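Local coordinates for protein putative beta-glucosidase (Bifidobacterium adolescentis, PDB 5WAB) that is a family 3 glycoside hydrolase with beta-glucosidase activity, and may also release terminal alpha-L-arabinopyranosyl units from ginsenoside Rb2, at residues Ile171-Tyr180 with Tyr520-Arg529; Glu582-Gly591 with Glu643-Ser652. One frame throughout, in Å; residues are numbered along the deposited sequence.

Contact 1. Residues Ile171-Tyr180 with Tyr520-Arg529; sequences ISQRALREIY and YGEGVFVGYR
Tyr180, Glu522 and Gly523 grip one water between the segments: Tyr180 OH donates to it at 2.6 Å, and the water donates to Glu522 OE2 and, also at 2.6 Å, to Gly523 O. Glu522 OE2 has a second partner in Arg114. Another water accepts from Ser172 N and donates to Tyr520 O, so both polar links across the contact are water-borne. The Tyr180 and Tyr520 rings meet obliquely, planes at 52°, with Tyr180 OH 3.1 Å from Tyr520 CD2. Over one face of Tyr520 lies Ile171 CG1, a CH-pi contact 3.8 Å from the ring centroid; Asn159 takes the hydroxyl of Tyr520. The pairing joins two domains of the family 3 fold: helix 173-180 belongs to the TIM-barrel-type N-terminal domain, whereas 520-529 comes from the C-terminal one. Val524 packs its CG1 on Ala175 CA and over a face of the Arg174 guanidinium. That group is salt-bridged side-on to Glu178 OE2, through NE at 3.1 Å and NH2, which also bonds Ala596 O; Trp630 N binds the same carboxylate oxygen. With an alanine at Glu178, the guanidinium would probably lose its charge partner, keeping Ala596 O, and Trp630 N this acceptor. Ile179, bent at both torsions (chi1 -55°, chi2 -60°), sends CD1 to 3.4 Å from Val524 O and past Arg529 NE, whose guanidinium is salt-bridged to Asp128.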
ATOM      1  N   ILE A 171      18.757  -7.456   6.317  1.00 17.99           N
ATOM      2  CA  ILE A 171      18.644  -6.440   5.280  1.00 17.90           C
ATOM      3  C   ILE A 171      19.833  -5.499   5.383  1.00 18.04           C
ATOM      4  O   ILE A 171      20.246  -5.129   6.487  1.00 19.38           O
ATOM      5  CB  ILE A 171      17.330  -5.644   5.435  1.00 18.28           C
ATOM      6  CG1 ILE A 171      16.148  -6.589   5.650  1.00 16.72           C
ATOM      7  CG2 ILE A 171      17.100  -4.741   4.227  1.00 17.97           C
ATOM      8  CD1 ILE A 171      14.854  -5.873   5.922  1.00 16.74           C
ATOM      9  N   SER A 172      20.387  -5.117   4.236  1.00 18.17           N
ATOM     10  CA  SER A 172      21.440  -4.112   4.235  1.00 17.88           C
ATOM     11  C   SER A 172      20.863  -2.744   4.591  1.00 19.06           C
ATOM     12  O   SER A 172      19.660  -2.494   4.470  1.00 18.03           O
ATOM     13  CB  SER A 172      22.122  -4.032   2.874  1.00 17.46           C
ATOM     14  OG  SER A 172      21.263  -3.411   1.944  1.00 18.83           O
ATOM     15  N   GLN A 173      21.752  -1.841   5.014  1.00 21.09           N
ATOM     16  CA  GLN A 173      21.320  -0.495   5.381  1.00 22.62           C
ATOM     17  C   GLN A 173      20.735   0.256   4.191  1.00 23.17           C
ATOM     18  O   GLN A 173      19.684   0.895   4.318  1.00 22.82           O
ATOM     19  CB  GLN A 173      22.479   0.278   6.003  1.00 24.20           C
ATOM     20  CG  GLN A 173      22.779  -0.201   7.411  1.00 25.90           C
ATOM     21  CD  GLN A 173      21.554  -0.122   8.307  1.00 27.09           C
ATOM     22  OE1 GLN A 173      21.091  -1.132   8.836  1.00 28.66           O
ATOM     23  NE2 GLN A 173      21.029   1.088   8.490  1.00 27.53           N
ATOM     24  N   ARG A 174      21.383   0.177   3.024  1.00 23.86           N
ATOM     25  CA  ARG A 174      20.835   0.824   1.833  1.00 17.38           C
ATOM     26  C   ARG A 174      19.412   0.362   1.554  1.00 20.00           C
ATOM     27  O   ARG A 174      18.522   1.180   1.298  1.00 22.87           O
ATOM     28  CB  ARG A 174      21.717   0.554   0.615  1.00 23.65           C
ATOM     29  CG  ARG A 174      22.834   1.545   0.414  1.00 24.69           C
ATOM     30  CD  ARG A 174      23.378   1.461  -1.004  1.00 25.40           C
ATOM     31  NE  ARG A 174      22.426   1.920  -2.016  1.00 25.41           N
ATOM     32  CZ  ARG A 174      22.495   1.597  -3.308  1.00 27.07           C
ATOM     33  NH1 ARG A 174      23.466   0.807  -3.746  1.00 27.49           N
ATOM     34  NH2 ARG A 174      21.591   2.054  -4.167  1.00 27.96           N
ATOM     35  N   ALA A 175      19.179  -0.951   1.587  1.00 20.19           N
ATOM     36  CA  ALA A 175      17.847  -1.457   1.278  1.00 20.30           C
ATOM     37  C   ALA A 175      16.833  -1.003   2.319  1.00 19.41           C
ATOM     38  O   ALA A 175      15.698  -0.652   1.974  1.00 19.80           O
ATOM     39  CB  ALA A 175      17.877  -2.982   1.157  1.00 19.47           C
ATOM     40  N   LEU A 176      17.231  -0.974   3.595  1.00 18.40           N
ATOM     41  CA  LEU A 176      16.357  -0.434   4.634  1.00 18.28           C
ATOM     42  C   LEU A 176      16.050   1.038   4.377  1.00 19.79           C
ATOM     43  O   LEU A 176      14.888   1.458   4.412  1.00 18.83           O
ATOM     44  CB  LEU A 176      17.005  -0.613   6.008  1.00 16.85           C
ATOM     45  CG  LEU A 176      16.878  -1.969   6.697  1.00 16.05           C
ATOM     46  CD1 LEU A 176      17.736  -1.989   7.928  1.00 16.22           C
ATOM     47  CD2 LEU A 176      15.426  -2.268   7.055  1.00 15.92           C
ATOM     48  N   ARG A 177      17.086   1.834   4.096  1.00 19.84           N
ATOM     49  CA  ARG A 177      16.905   3.274   3.944  1.00 20.26           C
ATOM     50  C   ARG A 177      16.153   3.629   2.664  1.00 20.85           C
ATOM     51  O   ARG A 177      15.388   4.599   2.647  1.00 21.48           O
ATOM     52  CB  ARG A 177      18.263   3.972   3.963  1.00 23.08           C
ATOM     53  CG  ARG A 177      19.005   3.865   5.278  1.00 23.06           C
ATOM     54  CD  ARG A 177      18.351   4.722   6.323  1.00 24.67           C
ATOM     55  NE  ARG A 177      19.141   4.775   7.547  1.00 26.58           N
ATOM     56  CZ  ARG A 177      18.882   5.591   8.562  1.00 26.86           C
ATOM     57  NH1 ARG A 177      17.852   6.424   8.492  1.00 26.59           N
ATOM     58  NH2 ARG A 177      19.656   5.580   9.639  1.00 27.27           N
ATOM     59  N   GLU A 178      16.361   2.881   1.580  1.00 19.52           N
ATOM     60  CA  GLU A 178      15.782   3.263   0.296  1.00 19.97           C
ATOM     61  C   GLU A 178      14.487   2.535  -0.040  1.00 20.70           C
ATOM     62  O   GLU A 178      13.678   3.069  -0.809  1.00 21.27           O
ATOM     63  CB  GLU A 178      16.783   3.037  -0.843  1.00 17.77           C
ATOM     64  CG  GLU A 178      18.061   3.858  -0.748  1.00 18.21           C
ATOM     65  CD  GLU A 178      18.877   3.816  -2.025  1.00 18.70           C
ATOM     66  OE1 GLU A 178      18.285   3.583  -3.099  1.00 18.85           O
ATOM     67  OE2 GLU A 178      20.114   3.991  -1.952  1.00 19.00           O
ATOM     68  N   ILE A 179      14.266   1.328   0.489  1.00 18.61           N
ATOM     69  CA  ILE A 179      13.102   0.513   0.130  1.00 19.14           C
ATOM     70  C   ILE A 179      12.074   0.472   1.258  1.00 19.03           C
ATOM     71  O   ILE A 179      10.920   0.859   1.071  1.00 19.69           O
ATOM     72  CB  ILE A 179      13.520  -0.913  -0.294  1.00 20.26           C
ATOM     73  CG1 ILE A 179      14.558  -0.874  -1.425  1.00 19.79           C
ATOM     74  CG2 ILE A 179      12.293  -1.720  -0.682  1.00 16.62           C
ATOM     75  CD1 ILE A 179      14.089  -0.198  -2.696  1.00 17.37           C
ATOM     76  N   TYR A 180      12.471  -0.006   2.436  1.00 17.73           N
ATOM     77  CA  TYR A 180      11.502  -0.350   3.470  1.00 17.73           C
ATOM     78  C   TYR A 180      11.207   0.785   4.439  1.00 17.95           C
ATOM     79  O   TYR A 180      10.194   0.722   5.146  1.00 18.34           O
ATOM     80  CB  TYR A 180      11.998  -1.588   4.233  1.00 18.18           C
ATOM     81  CG  TYR A 180      12.259  -2.735   3.282  1.00 19.33           C
ATOM     82  CD1 TYR A 180      11.218  -3.544   2.849  1.00 19.58           C
ATOM     83  CD2 TYR A 180      13.533  -2.972   2.770  1.00 20.19           C
ATOM     84  CE1 TYR A 180      11.434  -4.574   1.960  1.00 21.01           C
ATOM     85  CE2 TYR A 180      13.761  -4.011   1.874  1.00 21.47           C
ATOM     86  CZ  TYR A 180      12.702  -4.804   1.470  1.00 20.93           C
ATOM     87  OH  TYR A 180      12.898  -5.836   0.581  1.00 21.60           O
ATOM     88  N   TYR A 520      17.639 -10.535   2.565  1.00 21.44           N
ATOM     89  CA  TYR A 520      17.169  -9.725   1.439  1.00 21.26           C
ATOM     90  C   TYR A 520      18.328  -9.500   0.464  1.00 22.48           C
ATOM     91  O   TYR A 520      18.834  -8.391   0.275  1.00 25.90           O
ATOM     92  CB  TYR A 520      16.588  -8.412   1.937  1.00 19.38           C
ATOM     93  CG  TYR A 520      15.231  -8.524   2.603  1.00 18.65           C
ATOM     94  CD1 TYR A 520      14.763  -9.737   3.111  1.00 18.37           C
ATOM     95  CD2 TYR A 520      14.422  -7.405   2.737  1.00 17.91           C
ATOM     96  CE1 TYR A 520      13.517  -9.820   3.723  1.00 18.38           C
ATOM     97  CE2 TYR A 520      13.188  -7.479   3.342  1.00 17.92           C
ATOM     98  CZ  TYR A 520      12.740  -8.681   3.835  1.00 17.75           C
ATOM     99  OH  TYR A 520      11.506  -8.720   4.436  1.00 17.06           O
ATOM    100  N   GLY A 521      18.729 -10.590  -0.192  1.00 22.60           N
ATOM    101  CA  GLY A 521      19.918 -10.565  -1.025  1.00 23.23           C
ATOM    102  C   GLY A 521      19.792  -9.710  -2.266  1.00 23.25           C
ATOM    103  O   GLY A 521      20.814  -9.341  -2.856  1.00 23.41           O
ATOM    104  N   GLU A 522      18.562  -9.385  -2.672  1.00 22.63           N
ATOM    105  CA  GLU A 522      18.340  -8.545  -3.842  1.00 21.18           C
ATOM    106  C   GLU A 522      18.644  -7.076  -3.576  1.00 19.91           C
ATOM    107  O   GLU A 522      18.762  -6.304  -4.536  1.00 18.74           O
ATOM    108  CB  GLU A 522      16.899  -8.707  -4.332  1.00 22.11           C
ATOM    109  CG  GLU A 522      15.849  -8.088  -3.419  1.00 22.82           C
ATOM    110  CD  GLU A 522      15.501  -8.971  -2.239  1.00 23.09           C
ATOM    111  OE1 GLU A 522      15.943 -10.142  -2.212  1.00 23.47           O
ATOM    112  OE2 GLU A 522      14.785  -8.493  -1.336  1.00 22.77           O
ATOM    113  N   GLY A 523      18.777  -6.681  -2.310  1.00 19.47           N
ATOM    114  CA  GLY A 523      19.149  -5.310  -1.982  1.00 17.65           C
ATOM    115  C   GLY A 523      18.063  -4.332  -2.367  1.00 16.94           C
ATOM    116  O   GLY A 523      16.878  -4.556  -2.097  1.00 17.96           O
ATOM    117  N   VAL A 524      18.445  -3.241  -3.033  1.00 15.02           N
ATOM    118  CA  VAL A 524      17.437  -2.261  -3.431  1.00 17.25           C
ATOM    119  C   VAL A 524      16.706  -2.663  -4.699  1.00 19.90           C
ATOM    120  O   VAL A 524      15.745  -1.986  -5.082  1.00 23.56           O
ATOM    121  CB  VAL A 524      18.030  -0.850  -3.617  1.00 15.61           C
ATOM    122  CG1 VAL A 524      18.597  -0.327  -2.289  1.00 14.02           C
ATOM    123  CG2 VAL A 524      19.090  -0.841  -4.712  1.00 13.83           C
ATOM    124  N   PHE A 525      17.108  -3.761  -5.347  1.00 19.90           N
ATOM    125  CA  PHE A 525      16.521  -4.163  -6.628  1.00 22.36           C
ATOM    126  C   PHE A 525      15.293  -5.031  -6.371  1.00 22.33           C
ATOM    127  O   PHE A 525      15.302  -6.255  -6.504  1.00 23.24           O
ATOM    128  CB  PHE A 525      17.560  -4.860  -7.498  1.00 22.35           C
ATOM    129  CG  PHE A 525      18.687  -3.957  -7.917  1.00 21.60           C
ATOM    130  CD1 PHE A 525      18.548  -3.118  -9.015  1.00 21.24           C
ATOM    131  CD2 PHE A 525      19.869  -3.914  -7.193  1.00 20.76           C
ATOM    132  CE1 PHE A 525      19.579  -2.273  -9.397  1.00 21.10           C
ATOM    133  CE2 PHE A 525      20.906  -3.072  -7.573  1.00 20.42           C
ATOM    134  CZ  PHE A 525      20.761  -2.252  -8.673  1.00 20.41           C
ATOM    135  N   VAL A 526      14.204  -4.357  -6.017  1.00 22.16           N
ATOM    136  CA  VAL A 526      12.929  -4.983  -5.696  1.00 22.01           C
ATOM    137  C   VAL A 526      11.930  -4.610  -6.778  1.00 21.78           C
ATOM    138  O   VAL A 526      11.819  -3.434  -7.148  1.00 22.50           O
ATOM    139  CB  VAL A 526      12.432  -4.541  -4.309  1.00 22.23           C
ATOM    140  CG1 VAL A 526      11.058  -5.122  -4.024  1.00 22.52           C
ATOM    141  CG2 VAL A 526      13.431  -4.961  -3.240  1.00 22.57           C
ATOM    142  N   GLY A 527      11.211  -5.608  -7.287  1.00 19.64           N
ATOM    143  CA  GLY A 527      10.170  -5.329  -8.262  1.00 20.20           C
ATOM    144  C   GLY A 527      10.738  -4.746  -9.539  1.00 18.47           C
ATOM    145  O   GLY A 527      11.777  -5.186 -10.046  1.00 15.82           O
ATOM    146  N   TYR A 528      10.072  -3.704 -10.049  1.00 17.96           N
ATOM    147  CA  TYR A 528      10.490  -3.113 -11.316  1.00 19.38           C
ATOM    148  C   TYR A 528      11.887  -2.515 -11.240  1.00 18.66           C
ATOM    149  O   TYR A 528      12.539  -2.362 -12.279  1.00 19.31           O
ATOM    150  CB  TYR A 528       9.499  -2.034 -11.764  1.00 20.05           C
ATOM    151  CG  TYR A 528       9.641  -0.738 -11.012  1.00 19.86           C
ATOM    152  CD1 TYR A 528       9.065  -0.576  -9.760  1.00 19.07           C
ATOM    153  CD2 TYR A 528      10.353   0.328 -11.550  1.00 20.85           C
ATOM    154  CE1 TYR A 528       9.195   0.610  -9.062  1.00 19.34           C
ATOM    155  CE2 TYR A 528      10.489   1.521 -10.857  1.00 20.44           C
ATOM    156  CZ  TYR A 528       9.909   1.653  -9.611  1.00 18.96           C
ATOM    157  OH  TYR A 528      10.034   2.831  -8.912  1.00 17.75           O
ATOM    158  N   ARG A 529      12.368  -2.195 -10.037  1.00 17.38           N
ATOM    159  CA  ARG A 529      13.740  -1.726  -9.904  1.00 17.50           C
ATOM    160  C   ARG A 529      14.726  -2.745 -10.457  1.00 17.57           C
ATOM    161  O   ARG A 529      15.760  -2.367 -11.017  1.00 18.62           O
ATOM    162  CB  ARG A 529      14.047  -1.431  -8.438  1.00 16.76           C
ATOM    163  CG  ARG A 529      13.449  -0.146  -7.940  1.00 16.76           C
ATOM    164  CD  ARG A 529      13.579  -0.018  -6.424  1.00 16.24           C
ATOM    165  NE  ARG A 529      13.388   1.359  -5.987  1.00 15.32           N
ATOM    166  CZ  ARG A 529      12.202   1.944  -5.852  1.00 15.51           C
ATOM    167  NH1 ARG A 529      11.090   1.276  -6.121  1.00 13.92           N
ATOM    168  NH2 ARG A 529      12.130   3.203  -5.452  1.00 18.92           N
TER
HETATM  169  O   HOH W   1      19.729  -6.303   1.888  1.00 29.35           O
HETATM  170  O   HOH W   2      15.330  -5.699  -0.344  1.00 20.16           O

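Contact 2. Residues Glu582-Gly591 with Glu643-Ser652; sequences ETVQVYVAPG and EYTVEVGTSS
Tyr587 and Glu647 form the middle one of three hydrogen-bonded pairs that, alternating with non-hydrogen-bonded ones, run from Gln585-Gly649 to Pro590-Tyr644 in an antiparallel ladder. Glu647 N meets Tyr587 O at 2.8 Å almost in line (178°), Ala589 N meets Thr645 O at 2.6 Å, and a weak bond from Gly591 N to Glu643 O ends the series. Among polar side chains, Tyr587 OH donates to Gln585 OE1 at 2.7 Å, nearly along the C=O axis, which steadies the Gln585 amide beside Thr650 and Ser651; Gln585 NE2 bonds Gly543 O. The Tyr587 hydroxyl also packs on Ser652 CB, past the corner at Gly649 and Thr650. Glu647 OE1 lies 3.5 Å from Tyr587 CB and is bound by His600, whose ring stacks on Tyr587. Apolar contacts fill the other face: Val586 CG1, opposite its backbone N (chi1 174°), is thereby directed to Val646 CG1, and Val584 CG1 meets Val648 CG1, each pair at 3.8 Å, while Pro590 CB rests against Tyr644 CD2. In this fibronectin type III-like domain the valine face packs on strands 551-560 and 615-622, while strand 601-610 continues the sheet beyond 582-591.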
ATOM      1  N   GLU A 582      -6.048  10.539 -16.483  1.00 30.75           N
ATOM      2  CA  GLU A 582      -4.726  10.032 -16.820  1.00 31.12           C
ATOM      3  C   GLU A 582      -3.777  10.321 -15.669  1.00 29.81           C
ATOM      4  O   GLU A 582      -3.858  11.379 -15.040  1.00 31.02           O
ATOM      5  CB  GLU A 582      -4.205  10.678 -18.115  1.00 33.26           C
ATOM      6  CG  GLU A 582      -2.795  10.278 -18.532  1.00 33.22           C
ATOM      7  CD  GLU A 582      -2.671   8.809 -18.876  1.00 34.06           C
ATOM      8  OE1 GLU A 582      -2.808   8.463 -20.071  1.00 35.04           O
ATOM      9  OE2 GLU A 582      -2.449   7.999 -17.952  1.00 33.75           O
ATOM     10  N   THR A 583      -2.882   9.381 -15.389  1.00 27.60           N
ATOM     11  CA  THR A 583      -1.921   9.530 -14.305  1.00 26.30           C
ATOM     12  C   THR A 583      -0.528   9.663 -14.903  1.00 26.19           C
ATOM     13  O   THR A 583       0.066   8.670 -15.338  1.00 25.85           O
ATOM     14  CB  THR A 583      -1.998   8.352 -13.338  1.00 25.62           C
ATOM     15  OG1 THR A 583      -3.301   8.315 -12.748  1.00 26.28           O
ATOM     16  CG2 THR A 583      -0.952   8.500 -12.238  1.00 24.21           C
ATOM     17  N   VAL A 584      -0.003  10.885 -14.902  1.00 26.58           N
ATOM     18  CA  VAL A 584       1.336  11.154 -15.411  1.00 25.64           C
ATOM     19  C   VAL A 584       2.351  10.781 -14.342  1.00 23.97           C
ATOM     20  O   VAL A 584       2.163  11.075 -13.155  1.00 22.78           O
ATOM     21  CB  VAL A 584       1.473  12.631 -15.821  1.00 26.64           C
ATOM     22  CG1 VAL A 584       2.883  12.925 -16.318  1.00 26.44           C
ATOM     23  CG2 VAL A 584       0.441  12.985 -16.883  1.00 28.05           C
ATOM     24  N   GLN A 585       3.434  10.131 -14.760  1.00 24.28           N
ATOM     25  CA  GLN A 585       4.430   9.592 -13.847  1.00 24.02           C
ATOM     26  C   GLN A 585       5.803  10.139 -14.208  1.00 24.14           C
ATOM     27  O   GLN A 585       6.139  10.267 -15.388  1.00 24.81           O
ATOM     28  CB  GLN A 585       4.432   8.049 -13.886  1.00 23.17           C
ATOM     29  CG  GLN A 585       3.032   7.450 -13.748  1.00 22.36           C
ATOM     30  CD  GLN A 585       2.966   5.963 -14.044  1.00 21.90           C
ATOM     31  OE1 GLN A 585       3.957   5.242 -13.921  1.00 20.38           O
ATOM     32  NE2 GLN A 585       1.784   5.495 -14.431  1.00 23.26           N
ATOM     33  N   VAL A 586       6.589  10.463 -13.187  1.00 23.63           N
ATOM     34  CA  VAL A 586       7.933  11.001 -13.358  1.00 24.03           C
ATOM     35  C   VAL A 586       8.916  10.026 -12.728  1.00 23.49           C
ATOM     36  O   VAL A 586       8.759   9.646 -11.562  1.00 23.59           O
ATOM     37  CB  VAL A 586       8.079  12.402 -12.733  1.00 23.53           C
ATOM     38  CG1 VAL A 586       9.530  12.867 -12.804  1.00 23.48           C
ATOM     39  CG2 VAL A 586       7.160  13.393 -13.427  1.00 24.03           C
ATOM     40  N   TYR A 587       9.909   9.607 -13.509  1.00 22.33           N
ATOM     41  CA  TYR A 587      10.984   8.744 -13.047  1.00 21.98           C
ATOM     42  C   TYR A 587      12.313   9.477 -13.156  1.00 22.69           C
ATOM     43  O   TYR A 587      12.483  10.358 -14.002  1.00 24.76           O
ATOM     44  CB  TYR A 587      11.033   7.440 -13.863  1.00 22.31           C
ATOM     45  CG  TYR A 587       9.794   6.585 -13.722  1.00 21.35           C
ATOM     46  CD1 TYR A 587       8.647   6.860 -14.450  1.00 20.28           C
ATOM     47  CD2 TYR A 587       9.780   5.490 -12.871  1.00 19.88           C
ATOM     48  CE1 TYR A 587       7.518   6.084 -14.320  1.00 20.13           C
ATOM     49  CE2 TYR A 587       8.656   4.709 -12.736  1.00 19.25           C
ATOM     50  CZ  TYR A 587       7.528   5.011 -13.462  1.00 19.51           C
ATOM     51  OH  TYR A 587       6.407   4.229 -13.326  1.00 19.54           O
ATOM     52  N   VAL A 588      13.254   9.127 -12.286  1.00 20.21           N
ATOM     53  CA  VAL A 588      14.603   9.676 -12.339  1.00 21.05           C
ATOM     54  C   VAL A 588      15.548   8.552 -12.731  1.00 20.70           C
ATOM     55  O   VAL A 588      15.643   7.539 -12.027  1.00 19.85           O
ATOM     56  CB  VAL A 588      15.021  10.316 -11.005  1.00 20.97           C
ATOM     57  CG1 VAL A 588      16.517  10.592 -10.999  1.00 20.69           C
ATOM     58  CG2 VAL A 588      14.243  11.607 -10.778  1.00 20.43           C
ATOM     59  N   ALA A 589      16.248   8.733 -13.851  1.00 22.47           N
ATOM     60  CA  ALA A 589      17.196   7.743 -14.354  1.00 23.40           C
ATOM     61  C   ALA A 589      18.609   8.272 -14.160  1.00 24.65           C
ATOM     62  O   ALA A 589      19.085   9.088 -14.965  1.00 26.21           O
ATOM     63  CB  ALA A 589      16.936   7.427 -15.830  1.00 23.55           C
ATOM     64  N   PRO A 590      19.317   7.841 -13.123  1.00 23.76           N
ATOM     65  CA  PRO A 590      20.641   8.394 -12.843  1.00 24.79           C
ATOM     66  C   PRO A 590      21.716   7.745 -13.694  1.00 25.79           C
ATOM     67  O   PRO A 590      21.587   6.613 -14.165  1.00 23.36           O
ATOM     68  CB  PRO A 590      20.845   8.069 -11.360  1.00 24.28           C
ATOM     69  CG  PRO A 590      20.082   6.794 -11.180  1.00 23.71           C
ATOM     70  CD  PRO A 590      18.889   6.877 -12.095  1.00 22.32           C
ATOM     71  N   GLY A 591      22.799   8.494 -13.880  1.00 26.86           N
ATOM     72  CA  GLY A 591      23.963   7.960 -14.546  1.00 28.36           C
ATOM     73  C   GLY A 591      24.753   7.025 -13.656  1.00 28.80           C
ATOM     74  O   GLY A 591      24.378   6.730 -12.522  1.00 27.47           O
ATOM     75  N   GLU A 643      24.959  13.768 -14.463  1.00 24.30           N
ATOM     76  CA  GLU A 643      23.722  13.930 -15.208  1.00 25.87           C
ATOM     77  C   GLU A 643      22.666  12.953 -14.707  1.00 25.52           C
ATOM     78  O   GLU A 643      22.963  11.798 -14.386  1.00 24.47           O
ATOM     79  CB  GLU A 643      23.968  13.730 -16.700  1.00 27.87           C
ATOM     80  CG  GLU A 643      25.087  14.598 -17.229  1.00 29.43           C
ATOM     81  CD  GLU A 643      25.263  14.467 -18.718  1.00 30.84           C
ATOM     82  OE1 GLU A 643      25.021  13.361 -19.234  1.00 31.14           O
ATOM     83  OE2 GLU A 643      25.684  15.450 -19.363  1.00 32.22           O
ATOM     84  N   TYR A 644      21.432  13.433 -14.638  1.00 26.87           N
ATOM     85  CA  TYR A 644      20.285  12.631 -14.247  1.00 26.89           C
ATOM     86  C   TYR A 644      19.207  12.825 -15.298  1.00 30.44           C
ATOM     87  O   TYR A 644      18.894  13.962 -15.664  1.00 34.82           O
ATOM     88  CB  TYR A 644      19.749  13.032 -12.869  1.00 23.95           C
ATOM     89  CG  TYR A 644      20.714  12.806 -11.727  1.00 23.82           C
ATOM     90  CD1 TYR A 644      21.740  13.702 -11.470  1.00 23.35           C
ATOM     91  CD2 TYR A 644      20.592  11.699 -10.899  1.00 23.39           C
ATOM     92  CE1 TYR A 644      22.618  13.502 -10.427  1.00 21.68           C
ATOM     93  CE2 TYR A 644      21.467  11.492  -9.851  1.00 21.71           C
ATOM     94  CZ  TYR A 644      22.476  12.400  -9.624  1.00 21.69           C
ATOM     95  OH  TYR A 644      23.354  12.204  -8.590  1.00 23.22           O
ATOM     96  N   THR A 645      18.642  11.725 -15.779  1.00 28.65           N
ATOM     97  CA  THR A 645      17.600  11.788 -16.792  1.00 29.18           C
ATOM     98  C   THR A 645      16.241  11.790 -16.107  1.00 28.98           C
ATOM     99  O   THR A 645      15.939  10.896 -15.308  1.00 28.60           O
ATOM    100  CB  THR A 645      17.699  10.614 -17.766  1.00 28.30           C
ATOM    101  OG1 THR A 645      18.903  10.720 -18.536  1.00 28.45           O
ATOM    102  CG2 THR A 645      16.512  10.625 -18.708  1.00 28.39           C
ATOM    103  N   VAL A 646      15.440  12.811 -16.391  1.00 28.52           N
ATOM    104  CA  VAL A 646      14.068  12.893 -15.911  1.00 27.41           C
ATOM    105  C   VAL A 646      13.161  12.348 -17.005  1.00 28.72           C
ATOM    106  O   VAL A 646      13.185  12.839 -18.140  1.00 28.91           O
ATOM    107  CB  VAL A 646      13.685  14.331 -15.536  1.00 27.76           C
ATOM    108  CG1 VAL A 646      12.249  14.382 -15.064  1.00 28.20           C
ATOM    109  CG2 VAL A 646      14.619  14.857 -14.462  1.00 27.56           C
ATOM    110  N   GLU A 647      12.389  11.314 -16.678  1.00 28.42           N
ATOM    111  CA  GLU A 647      11.475  10.678 -17.612  1.00 27.08           C
ATOM    112  C   GLU A 647      10.041  11.029 -17.246  1.00 25.63           C
ATOM    113  O   GLU A 647       9.657  10.972 -16.073  1.00 26.66           O
ATOM    114  CB  GLU A 647      11.656   9.158 -17.611  1.00 27.24           C
ATOM    115  CG  GLU A 647      13.070   8.709 -17.956  1.00 28.03           C
ATOM    116  CD  GLU A 647      13.302   7.235 -17.683  1.00 27.66           C
ATOM    117  OE1 GLU A 647      12.520   6.643 -16.907  1.00 26.84           O
ATOM    118  OE2 GLU A 647      14.276   6.672 -18.232  1.00 28.13           O
ATOM    119  N   VAL A 648       9.243  11.372 -18.252  1.00 24.79           N
ATOM    120  CA  VAL A 648       7.837  11.709 -18.072  1.00 23.65           C
ATOM    121  C   VAL A 648       7.019  10.767 -18.940  1.00 23.92           C
ATOM    122  O   VAL A 648       7.313  10.596 -20.128  1.00 24.66           O
ATOM    123  CB  VAL A 648       7.550  13.179 -18.430  1.00 24.77           C
ATOM    124  CG1 VAL A 648       6.089  13.511 -18.178  1.00 24.59           C
ATOM    125  CG2 VAL A 648       8.459  14.104 -17.641  1.00 23.63           C
ATOM    126  N   GLY A 649       6.013  10.146 -18.348  1.00 23.38           N
ATOM    127  CA  GLY A 649       5.203   9.208 -19.090  1.00 23.96           C
ATOM    128  C   GLY A 649       3.966   8.798 -18.329  1.00 23.80           C
ATOM    129  O   GLY A 649       3.558   9.449 -17.365  1.00 23.27           O
ATOM    130  N   THR A 650       3.358   7.708 -18.794  1.00 24.40           N
ATOM    131  CA  THR A 650       2.144   7.182 -18.184  1.00 24.71           C
ATOM    132  C   THR A 650       2.343   5.768 -17.658  1.00 26.00           C
ATOM    133  O   THR A 650       1.366   5.112 -17.273  1.00 26.54           O
ATOM    134  CB  THR A 650       0.991   7.230 -19.186  1.00 24.06           C
ATOM    135  OG1 THR A 650       1.366   6.537 -20.378  1.00 24.52           O
ATOM    136  CG2 THR A 650       0.680   8.674 -19.537  1.00 24.28           C
ATOM    137  N   SER A 651       3.587   5.303 -17.602  1.00 26.70           N
ATOM    138  CA  SER A 651       3.960   3.952 -17.208  1.00 27.99           C
ATOM    139  C   SER A 651       5.474   3.914 -17.061  1.00 29.37           C
ATOM    140  O   SER A 651       6.186   4.717 -17.666  1.00 29.34           O
ATOM    141  CB  SER A 651       3.480   2.924 -18.236  1.00 29.67           C
ATOM    142  OG  SER A 651       3.971   1.628 -17.964  1.00 29.83           O
ATOM    143  N   SER A 652       5.959   2.937 -16.288  1.00 29.04           N
ATOM    144  CA  SER A 652       7.398   2.726 -16.172  1.00 28.21           C
ATOM    145  C   SER A 652       8.029   2.275 -17.483  1.00 25.67           C
ATOM    146  O   SER A 652       9.255   2.337 -17.618  1.00 27.07           O
ATOM    147  CB  SER A 652       7.693   1.704 -15.072  1.00 28.58           C
ATOM    148  OG  SER A 652       7.124   0.445 -15.388  1.00 30.40           O
TER

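In the fold
Contact 1 joins the family 3 N-terminal and C-terminal domains, and contact 2 lies within the fibronectin type III-like domain; their centres are about 20 Å apart. They touch directly where Tyr528 CE2 packs 4.1 Å from Tyr587 CE2. Salt bridges lie at the same junction: Arg529 of contact 1 pairs with Asp128 and with Glu601, whose backbone bonds Val588 of contact 2. On the helix side, Arg174 and Glu178 bind the backbone of Ala596 and Trp630, beyond 582-591 in the chain. In family 3 enzymes the sugar site generally lies between the first two domains, so contact 1, which links them, may bear on how they are placed about it.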